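Local coordinates for protein beta-galactosidase/beta-glucuronidase (Faecalibacterium prausnitzii L2-6, PDB 6MVF) that probably hydrolyses beta-glucuronides as a family 2 glycoside hydrolase and binds flavin mononucleotide (FMN), at residues 315-320 with 340-345; 320-325 with 348-353; 362-367 with 404-409. All coordinates share one frame; numbering follows the deposited sequence.

Contact 1: 315-320 with 340-345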
loop_
_atom_site.group_PDB
_atom_site.type_symbol
_atom_site.label_atom_id
_atom_site.label_comp_id
_atom_site.label_asym_id
_atom_site.label_seq_id
_atom_site.Cartn_x
_atom_site.Cartn_y
_atom_site.Cartn_z
ATOM N N GLU A 315 0.403 -15.826 -0.340
ATOM C CA GLU A 315 1.369 -15.506 0.709
ATOM C C GLU A 315 1.940 -16.765 1.325
ATOM O O GLU A 315 3.115 -16.794 1.714
ATOM C CB GLU A 315 0.738 -14.653 1.810
ATOM C CG GLU A 315 0.288 -13.292 1.384
ATOM C CD GLU A 315 -1.074 -13.313 0.711
ATOM O OE1 GLU A 315 -1.898 -14.222 1.012
ATOM O OE2 GLU A 315 -1.318 -12.410 -0.124
ATOM N N ASP A 316 1.125 -17.813 1.441
ATOM C CA ASP A 316 1.641 -19.078 1.954
ATOM C C ASP A 316 2.756 -19.605 1.063
ATOM O O ASP A 316 3.809 -20.026 1.553
ATOM C CB ASP A 316 0.523 -20.113 2.075
ATOM C CG ASP A 316 -0.518 -19.730 3.114
ATOM O OD1 ASP A 316 -0.149 -19.188 4.184
ATOM O OD2 ASP A 316 -1.724 -19.959 2.849
ATOM N N HIS A 317 2.548 -19.571 -0.251
ATOM C CA HIS A 317 3.520 -20.162 -1.160
ATOM C C HIS A 317 4.838 -19.402 -1.118
ATOM O O HIS A 317 5.908 -20.010 -0.981
ATOM C CB HIS A 317 2.958 -20.202 -2.580
ATOM C CG HIS A 317 1.769 -21.098 -2.731
ATOM N ND1 HIS A 317 1.783 -22.423 -2.342
ATOM C CD2 HIS A 317 0.534 -20.864 -3.238
ATOM C CE1 HIS A 317 0.608 -22.965 -2.606
ATOM N NE2 HIS A 317 -0.169 -22.041 -3.149
ATOM N N TYR A 318 4.776 -18.068 -1.213
ATOM C CA TYR A 318 5.988 -17.253 -1.164
ATOM C C TYR A 318 6.666 -17.339 0.193
ATOM O O TYR A 318 7.894 -17.274 0.272
ATOM C CB TYR A 318 5.668 -15.798 -1.534
ATOM C CG TYR A 318 5.632 -15.565 -3.039
ATOM C CD1 TYR A 318 4.517 -15.911 -3.798
ATOM C CD2 TYR A 318 6.720 -15.023 -3.703
ATOM C CE1 TYR A 318 4.483 -15.699 -5.183
ATOM C CE2 TYR A 318 6.702 -14.815 -5.088
ATOM C CZ TYR A 318 5.585 -15.153 -5.820
ATOM O OH TYR A 318 5.573 -14.953 -7.185
ATOM N N GLN A 319 5.903 -17.513 1.268
ATOM C CA GLN A 319 6.537 -17.682 2.570
ATOM C C GLN A 319 7.345 -18.975 2.615
ATOM O O GLN A 319 8.489 -18.993 3.093
ATOM C CB GLN A 319 5.488 -17.656 3.677
ATOM C CG GLN A 319 6.097 -17.675 5.072
ATOM C CD GLN A 319 5.141 -18.175 6.158
ATOM O OE1 GLN A 319 4.007 -18.588 5.883
ATOM N NE2 GLN A 319 5.605 -18.145 7.401
ATOM N N ASP A 320 6.759 -20.076 2.130
ATOM C CA ASP A 320 7.522 -21.311 1.958
ATOM C C ASP A 320 8.808 -21.067 1.170
ATOM O O ASP A 320 9.899 -21.460 1.596
ATOM C CB ASP A 320 6.671 -22.364 1.249
ATOM C CG ASP A 320 5.685 -23.052 2.185
ATOM O OD1 ASP A 320 5.638 -22.714 3.405
ATOM O OD2 ASP A 320 4.956 -23.942 1.682
ATOM N N SER A 340 1.129 -25.205 -7.200
ATOM C CA SER A 340 0.445 -23.977 -7.583
ATOM C C SER A 340 1.295 -23.151 -8.543
ATOM O O SER A 340 2.520 -23.062 -8.404
ATOM C CB SER A 340 0.141 -23.154 -6.340
ATOM O OG SER A 340 -0.201 -21.824 -6.684
ATOM N N GLN A 341 0.639 -22.511 -9.508
ATOM C CA GLN A 341 1.352 -21.522 -10.302
ATOM C C GLN A 341 2.075 -20.526 -9.404
ATOM O O GLN A 341 3.216 -20.142 -9.684
ATOM C CB GLN A 341 0.397 -20.822 -11.259
ATOM C CG GLN A 341 -0.001 -21.695 -12.463
ATOM C CD GLN A 341 1.196 -22.389 -13.082
ATOM O OE1 GLN A 341 2.119 -21.734 -13.573
ATOM N NE2 GLN A 341 1.206 -23.728 -13.023
ATOM N N ASP A 342 1.467 -20.169 -8.275
ATOM C CA ASP A 342 2.147 -19.292 -7.326
ATOM C C ASP A 342 3.502 -19.853 -6.912
ATOM O O ASP A 342 4.495 -19.107 -6.854
ATOM C CB ASP A 342 1.273 -19.045 -6.090
ATOM C CG ASP A 342 0.024 -18.199 -6.394
ATOM O OD1 ASP A 342 -0.053 -17.575 -7.487
ATOM O OD2 ASP A 342 -0.887 -18.170 -5.526
ATOM N N PHE A 343 3.585 -21.159 -6.621
ATOM C CA PHE A 343 4.880 -21.618 -6.126
ATOM C C PHE A 343 5.906 -21.717 -7.246
ATOM O O PHE A 343 7.084 -21.417 -7.019
ATOM C CB PHE A 343 4.786 -22.951 -5.366
ATOM C CG PHE A 343 6.026 -23.244 -4.538
ATOM C CD1 PHE A 343 6.125 -22.793 -3.222
ATOM C CD2 PHE A 343 7.120 -23.898 -5.092
ATOM C CE1 PHE A 343 7.277 -23.017 -2.461
ATOM C CE2 PHE A 343 8.276 -24.131 -4.325
ATOM C CZ PHE A 343 8.350 -23.682 -3.011
ATOM N N TYR A 344 5.493 -22.118 -8.458
ATOM C CA TYR A 344 6.427 -22.071 -9.580
ATOM C C TYR A 344 6.874 -20.642 -9.840
ATOM O O TYR A 344 8.069 -20.388 -10.026
ATOM C CB TYR A 344 5.826 -22.683 -10.844
ATOM C CG TYR A 344 5.557 -24.171 -10.737
ATOM C CD1 TYR A 344 6.575 -25.065 -10.435
ATOM C CD2 TYR A 344 4.274 -24.675 -10.917
ATOM C CE1 TYR A 344 6.319 -26.419 -10.313
ATOM C CE2 TYR A 344 4.008 -26.019 -10.795
ATOM C CZ TYR A 344 5.032 -26.893 -10.495
ATOM O OH TYR A 344 4.757 -28.233 -10.375
ATOM N N ASP A 345 5.936 -19.688 -9.799
ATOM C CA ASP A 345 6.295 -18.275 -9.900
ATOM C C ASP A 345 7.346 -17.883 -8.856
ATOM O O ASP A 345 8.385 -17.295 -9.191
ATOM C CB ASP A 345 5.043 -17.412 -9.747
ATOM C CG ASP A 345 4.124 -17.470 -10.966
ATOM O OD1 ASP A 345 4.624 -17.780 -12.077
ATOM O OD2 ASP A 345 2.900 -17.187 -10.809
HETATM O O HOH W 1 2.666 -15.690 -8.531
#
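H317 lies in the groove between two helices, with the CB of S340 over one face of its imidazole, 3.4 Å from H317 NE2. The CB of D342 approaches the same ring obliquely, 3.5 Å from H317 CD2, and the D342 carboxylate is turned 63° from the imidazole plane. Beside this pair, F343 has its CG anti to the backbone N (chi1 -164°), which carries the ring to the next turn of helix 314-327. There its edge meets D320, with F343 CE1 3.8 Å from D320 CB, so the hydrocarbon stem of the aspartate serves as packing surface. Y318 reaches across with its phenol oxygen, and Y318 OH comes to 3.6 Å from D345 CB. A water in the plane of the Y318 ring joins the two polar ends, donating to Y318 OH and, at 2.7 Å, to D345 OD2.

These are neighbouring outer helices of the TIM barrel, running nearly the same way with axes 8.7 Å apart and inclined by 33°. S340 suits its place as N-cap, since its OG accepts from D342 N at 2.8 Å. Farther out, R301 bonds to H317 ND1 and forms a salt bridge with D320, whose other oxygen meets R561. E349, one turn beyond D345, takes the Y318 hydroxyl as a hydrogen-bond partner.

Contact 2: 320-325 with 348-353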
loop_
_atom_site.group_PDB
_atom_site.type_symbol
_atom_site.label_atom_id
_atom_site.label_comp_id
_atom_site.label_asym_id
_atom_site.label_seq_id
_atom_site.Cartn_x
_atom_site.Cartn_y
_atom_site.Cartn_z
ATOM N N ASP A 320 6.759 -20.076 2.130
ATOM C CA ASP A 320 7.522 -21.311 1.958
ATOM C C ASP A 320 8.808 -21.067 1.170
ATOM O O ASP A 320 9.899 -21.460 1.596
ATOM C CB ASP A 320 6.671 -22.364 1.249
ATOM C CG ASP A 320 5.685 -23.052 2.185
ATOM O OD1 ASP A 320 5.638 -22.714 3.405
ATOM O OD2 ASP A 320 4.956 -23.942 1.682
ATOM N N ALA A 321 8.690 -20.400 0.017
ATOM C CA ALA A 321 9.843 -20.185 -0.839
ATOM C C ALA A 321 10.916 -19.379 -0.125
ATOM O O ALA A 321 12.104 -19.716 -0.199
ATOM C CB ALA A 321 9.403 -19.498 -2.124
ATOM N N GLN A 322 10.515 -18.335 0.605
ATOM C CA GLN A 322 11.487 -17.504 1.308
ATOM C C GLN A 322 12.173 -18.265 2.436
ATOM O O GLN A 322 13.385 -18.121 2.640
ATOM C CB GLN A 322 10.814 -16.234 1.829
ATOM C CG GLN A 322 10.965 -15.070 0.863
ATOM C CD GLN A 322 9.662 -14.308 0.589
ATOM O OE1 GLN A 322 8.792 -14.186 1.470
ATOM N NE2 GLN A 322 9.523 -13.784 -0.646
ATOM N N ILE A 323 11.429 -19.075 3.184
ATOM C CA ILE A 323 12.076 -19.879 4.216
ATOM C C ILE A 323 13.117 -20.807 3.594
ATOM O O ILE A 323 14.250 -20.920 4.090
ATOM C CB ILE A 323 11.029 -20.650 5.032
ATOM C CG1 ILE A 323 10.245 -19.669 5.898
ATOM C CG2 ILE A 323 11.718 -21.684 5.891
ATOM C CD1 ILE A 323 8.947 -20.226 6.486
ATOM N N ILE A 324 12.775 -21.429 2.461
ATOM C CA ILE A 324 13.727 -22.331 1.820
ATOM C C ILE A 324 14.926 -21.563 1.265
ATOM O O ILE A 324 16.059 -22.066 1.307
ATOM C CB ILE A 324 13.012 -23.165 0.747
ATOM C CG1 ILE A 324 11.963 -24.062 1.422
ATOM C CG2 ILE A 324 14.022 -24.001 -0.048
ATOM C CD1 ILE A 324 10.857 -24.504 0.499
ATOM N N LYS A 325 14.712 -20.330 0.772
ATOM C CA LYS A 325 15.822 -19.481 0.342
ATOM C C LYS A 325 16.765 -19.146 1.495
ATOM O O LYS A 325 17.989 -19.212 1.338
ATOM C CB LYS A 325 15.302 -18.193 -0.299
ATOM C CG LYS A 325 16.392 -17.371 -1.005
ATOM C CD LYS A 325 16.712 -18.007 -2.353
ATOM C CE LYS A 325 17.838 -17.321 -3.052
ATOM N NZ LYS A 325 18.215 -18.080 -4.251
ATOM N N ASP A 348 10.708 -19.303 -9.961
ATOM C CA ASP A 348 11.284 -18.492 -11.024
ATOM C C ASP A 348 11.897 -17.212 -10.465
ATOM O O ASP A 348 12.972 -16.775 -10.904
ATOM C CB ASP A 348 10.206 -18.137 -12.064
ATOM C CG ASP A 348 9.588 -19.371 -12.774
ATOM O OD1 ASP A 348 10.245 -20.425 -12.933
ATOM O OD2 ASP A 348 8.422 -19.267 -13.210
ATOM N N GLU A 349 11.223 -16.588 -9.500
ATOM C CA GLU A 349 11.657 -15.268 -9.050
ATOM C C GLU A 349 12.756 -15.352 -8.002
ATOM O O GLU A 349 13.703 -14.562 -8.041
ATOM C CB GLU A 349 10.463 -14.471 -8.526
ATOM C CG GLU A 349 9.602 -13.945 -9.664
ATOM C CD GLU A 349 8.102 -14.061 -9.394
ATOM O OE1 GLU A 349 7.705 -13.953 -8.196
ATOM O OE2 GLU A 349 7.336 -14.264 -10.389
ATOM N N LEU A 350 12.665 -16.296 -7.062
ATOM C CA LEU A 350 13.702 -16.415 -6.052
ATOM C C LEU A 350 14.883 -17.255 -6.513
ATOM O O LEU A 350 15.956 -17.173 -5.903
ATOM C CB LEU A 350 13.112 -16.984 -4.760
ATOM C CG LEU A 350 12.057 -16.052 -4.144
ATOM C CD1 LEU A 350 11.427 -16.646 -2.898
ATOM C CD2 LEU A 350 12.674 -14.723 -3.794
ATOM N N GLY A 351 14.721 -18.044 -7.580
ATOM C CA GLY A 351 15.808 -18.843 -8.113
ATOM C C GLY A 351 16.058 -20.156 -7.397
ATOM O O GLY A 351 16.869 -20.220 -6.465
ATOM N N PHE A 352 15.341 -21.202 -7.821
ATOM C CA PHE A 352 15.577 -22.582 -7.414
ATOM C C PHE A 352 15.479 -23.467 -8.643
ATOM O O PHE A 352 14.597 -23.264 -9.484
ATOM C CB PHE A 352 14.546 -23.119 -6.401
ATOM C CG PHE A 352 14.486 -22.373 -5.123
ATOM C CD1 PHE A 352 15.451 -22.561 -4.147
ATOM C CD2 PHE A 352 13.425 -21.529 -4.857
ATOM C CE1 PHE A 352 15.383 -21.883 -2.928
ATOM C CE2 PHE A 352 13.344 -20.853 -3.640
ATOM C CZ PHE A 352 14.326 -21.026 -2.675
ATOM N N ALA A 353 16.346 -24.477 -8.712
ATOM C CA ALA A 353 16.207 -25.550 -9.693
ATOM C C ALA A 353 15.070 -26.474 -9.259
ATOM O O ALA A 353 15.150 -27.078 -8.188
ATOM C CB ALA A 353 17.532 -26.314 -9.809
#
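K325 NZ is held at the C-terminal end of helix 341-350, bonding to L350 O at 2.9 Å and more weakly to G351 O at 3.4 Å. In the TIM barrel this is where the helix turns into strand 353-357, and helix 314-327 supplies the lysine from alongside. The stronger bond approaches L350 O at a C=O...N angle of 157°, with the amine tilted somewhat from the carbonyl plane. A positive charge suits a helix C-terminus, where it would probably offset the negative end of the helix dipole; M248 O offers a further weak bond. G351 leaves the helix with positive phi (82°), a conformation that glycine adopts easily.

The lysine gets there because its chain bends at chi2 (78°), which brings CD alongside L350 O and F352 CZ. The amine ends above the F352 ring, too far for more than a weak cation-pi attraction. A methionine here would probably leave the L350 and G351 carbonyls without their charged partner.

The rest of the contact is apolar. A321, small enough to let the helices approach, receives L350 CD1 at 3.6 Å from its CB. F352 turns its ring edge to helix 314-327, with K325 N in the ring plane, 3.5 Å from F352 CZ, close to where that nitrogen bonds to A321 O within the helix. The branched I324 fills the next place, its CG2 meeting F352 CE1 obliquely at 3.8 Å.

Contact 3: 362-367 with 404-409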
loop_
_atom_site.group_PDB
_atom_site.type_symbol
_atom_site.label_atom_id
_atom_site.label_comp_id
_atom_site.label_asym_id
_atom_site.label_seq_id
_atom_site.Cartn_x
_atom_site.Cartn_y
_atom_site.Cartn_z
ATOM N N SER A 362 3.747 -45.243 -6.270
ATOM C CA SER A 362 3.658 -46.409 -5.385
ATOM C C SER A 362 3.217 -47.702 -6.057
ATOM O O SER A 362 3.948 -48.695 -6.009
ATOM C CB SER A 362 2.715 -46.144 -4.214
ATOM O OG SER A 362 3.386 -45.512 -3.149
ATOM N N VAL A 363 2.020 -47.709 -6.643
ATOM C CA VAL A 363 1.315 -48.925 -7.046
ATOM C C VAL A 363 0.792 -48.725 -8.458
ATOM O O VAL A 363 -0.116 -47.916 -8.677
ATOM C CB VAL A 363 0.152 -49.260 -6.103
ATOM C CG1 VAL A 363 -0.680 -50.387 -6.699
ATOM C CG2 VAL A 363 0.659 -49.601 -4.696
ATOM N N PHE A 364 1.335 -49.472 -9.408
ATOM C CA PHE A 364 0.845 -49.382 -10.774
ATOM C C PHE A 364 -0.551 -49.983 -10.862
ATOM O O PHE A 364 -0.805 -51.076 -10.339
ATOM C CB PHE A 364 1.791 -50.098 -11.731
ATOM C CG PHE A 364 1.300 -50.129 -13.136
ATOM C CD1 PHE A 364 1.424 -49.010 -13.949
ATOM C CD2 PHE A 364 0.697 -51.270 -13.648
ATOM C CE1 PHE A 364 0.967 -49.032 -15.252
ATOM C CE2 PHE A 364 0.233 -51.293 -14.949
ATOM C CZ PHE A 364 0.368 -50.172 -15.754
ATOM N N LYS A 365 -1.457 -49.253 -11.507
ATOM C CA LYS A 365 -2.823 -49.690 -11.773
ATOM C C LYS A 365 -2.956 -50.054 -13.250
ATOM O O LYS A 365 -2.714 -49.209 -14.123
ATOM C CB LYS A 365 -3.828 -48.590 -11.432
ATOM C CG LYS A 365 -4.051 -48.307 -9.981
ATOM C CD LYS A 365 -5.201 -47.311 -9.862
ATOM C CE LYS A 365 -5.575 -47.064 -8.425
ATOM N NZ LYS A 365 -6.617 -46.017 -8.356
ATOM N N SER A 366 -3.384 -51.286 -13.524
ATOM C CA SER A 366 -3.561 -51.782 -14.885
ATOM C C SER A 366 -4.806 -51.189 -15.542
ATOM O O SER A 366 -5.734 -50.719 -14.880
ATOM C CB SER A 366 -3.679 -53.301 -14.882
ATOM O OG SER A 366 -4.791 -53.677 -14.089
ATOM N N GLY A 367 -4.819 -51.228 -16.869
ATOM C CA GLY A 367 -5.956 -50.731 -17.616
ATOM C C GLY A 367 -5.653 -49.602 -18.580
ATOM O O GLY A 367 -4.631 -48.922 -18.453
ATOM N N GLY A 404 4.915 -53.773 -7.003
ATOM C CA GLY A 404 5.417 -54.847 -7.834
ATOM C C GLY A 404 5.602 -54.463 -9.287
ATOM O O GLY A 404 4.765 -53.753 -9.861
ATOM N N ILE A 405 6.698 -54.938 -9.896
ATOM C CA ILE A 405 6.973 -54.645 -11.299
ATOM C C ILE A 405 6.079 -55.491 -12.190
ATOM O O ILE A 405 5.674 -56.607 -11.847
ATOM C CB ILE A 405 8.458 -54.868 -11.641
ATOM C CG1 ILE A 405 8.825 -54.092 -12.895
ATOM C CG2 ILE A 405 8.763 -56.342 -11.866
ATOM C CD1 ILE A 405 10.314 -53.885 -13.031
ATOM N N SER A 406 5.752 -54.938 -13.344
ATOM C CA SER A 406 5.097 -55.704 -14.382
ATOM C C SER A 406 5.579 -55.160 -15.723
ATOM O O SER A 406 6.226 -54.113 -15.799
ATOM C CB SER A 406 3.568 -55.658 -14.224
ATOM O OG SER A 406 3.005 -54.438 -14.680
ATOM N N GLN A 407 5.299 -55.914 -16.783
ATOM C CA GLN A 407 5.553 -55.410 -18.126
ATOM C C GLN A 407 4.713 -54.164 -18.414
ATOM O O GLN A 407 5.212 -53.192 -18.991
ATOM C CB GLN A 407 5.274 -56.514 -19.148
ATOM C CG GLN A 407 5.412 -56.106 -20.602
ATOM C CD GLN A 407 6.782 -55.570 -20.913
ATOM O OE1 GLN A 407 6.927 -54.574 -21.613
ATOM N NE2 GLN A 407 7.803 -56.223 -20.388
ATOM N N GLU A 408 3.434 -54.176 -18.013
ATOM C CA GLU A 408 2.557 -53.035 -18.271
ATOM C C GLU A 408 3.118 -51.758 -17.649
ATOM O O GLU A 408 3.104 -50.694 -18.282
ATOM C CB GLU A 408 1.156 -53.326 -17.730
ATOM C CG GLU A 408 0.003 -52.981 -18.665
ATOM C CD GLU A 408 -1.370 -53.200 -18.006
ATOM O OE1 GLU A 408 -2.138 -52.220 -17.863
ATOM O OE2 GLU A 408 -1.677 -54.352 -17.617
ATOM N N LEU A 409 3.626 -51.857 -16.413
ATOM C CA LEU A 409 4.208 -50.710 -15.716
ATOM C C LEU A 409 5.428 -50.173 -16.452
ATOM O O LEU A 409 5.646 -48.956 -16.499
ATOM C CB LEU A 409 4.582 -51.109 -14.280
ATOM C CG LEU A 409 5.446 -50.241 -13.345
ATOM C CD1 LEU A 409 5.417 -50.849 -11.961
ATOM C CD2 LEU A 409 6.915 -50.067 -13.769
HETATM O O HOH W 2 3.395 -51.015 -8.723
#
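F364, in an irregular run of chain, faces L409 in the first turn of helix 407-423, their CA atoms 6.1 Å apart, while S366 comes opposite E408 at 7.1 Å between CA atoms. A water also bridges F364 N and G404 O, which lies before the helix. F364 sets its CG anti to the backbone N (chi1 176°), which lays its ring flat on the helix: L409 CB makes a CH-pi contact 3.9 Å from the ring centroid, and L409 CA lies over the ring's centre. A broad aromatic face suits this mix of backbone and aliphatic side chain.

E408 crosses the ring at about a right angle, CB approaching F364 CE2 obliquely at 3.6 Å and CD lying in the ring plane at its edge. Its extended chain carries OE1 to G367 N, a bond 3.0 Å long with an N-H...O angle of 163°, using the syn lone pair. G367 is the N-cap of helix 368-385, whose positive end would probably welcome this acid; at G367's phi of 120° a side chain would collide with the preceding carbonyl. S406 caps the other helix, OG accepting from L409 N at 3.2 Å. Two helix starts are thus joined through the loops that follow neighbouring parallel strands 353-357 and 391-398, an arrangement belonging to the strand-to-helix side of a TIM barrel.

In the fold
All three contacts belong to the TIM barrel domain. Contacts 1 and 2 are two levels of one interface, between helices 314-327 and 341-350; their centres are 9 Å apart, they touch directly and they share D320. Their segments alternate along the chain, so the helices are paired from the start of 341-350 to its exit into strand 353-357. Contact 3 follows in series, with its centre 33 Å from contact 1 and 35 Å from contact 2. Contacts 1 and 2 thus hold successive outer helices together, while contact 3 ties the loops on the strand-to-helix side, after neighbouring strands 353-357 and 391-398. None of the three adjoins the FMN pocket.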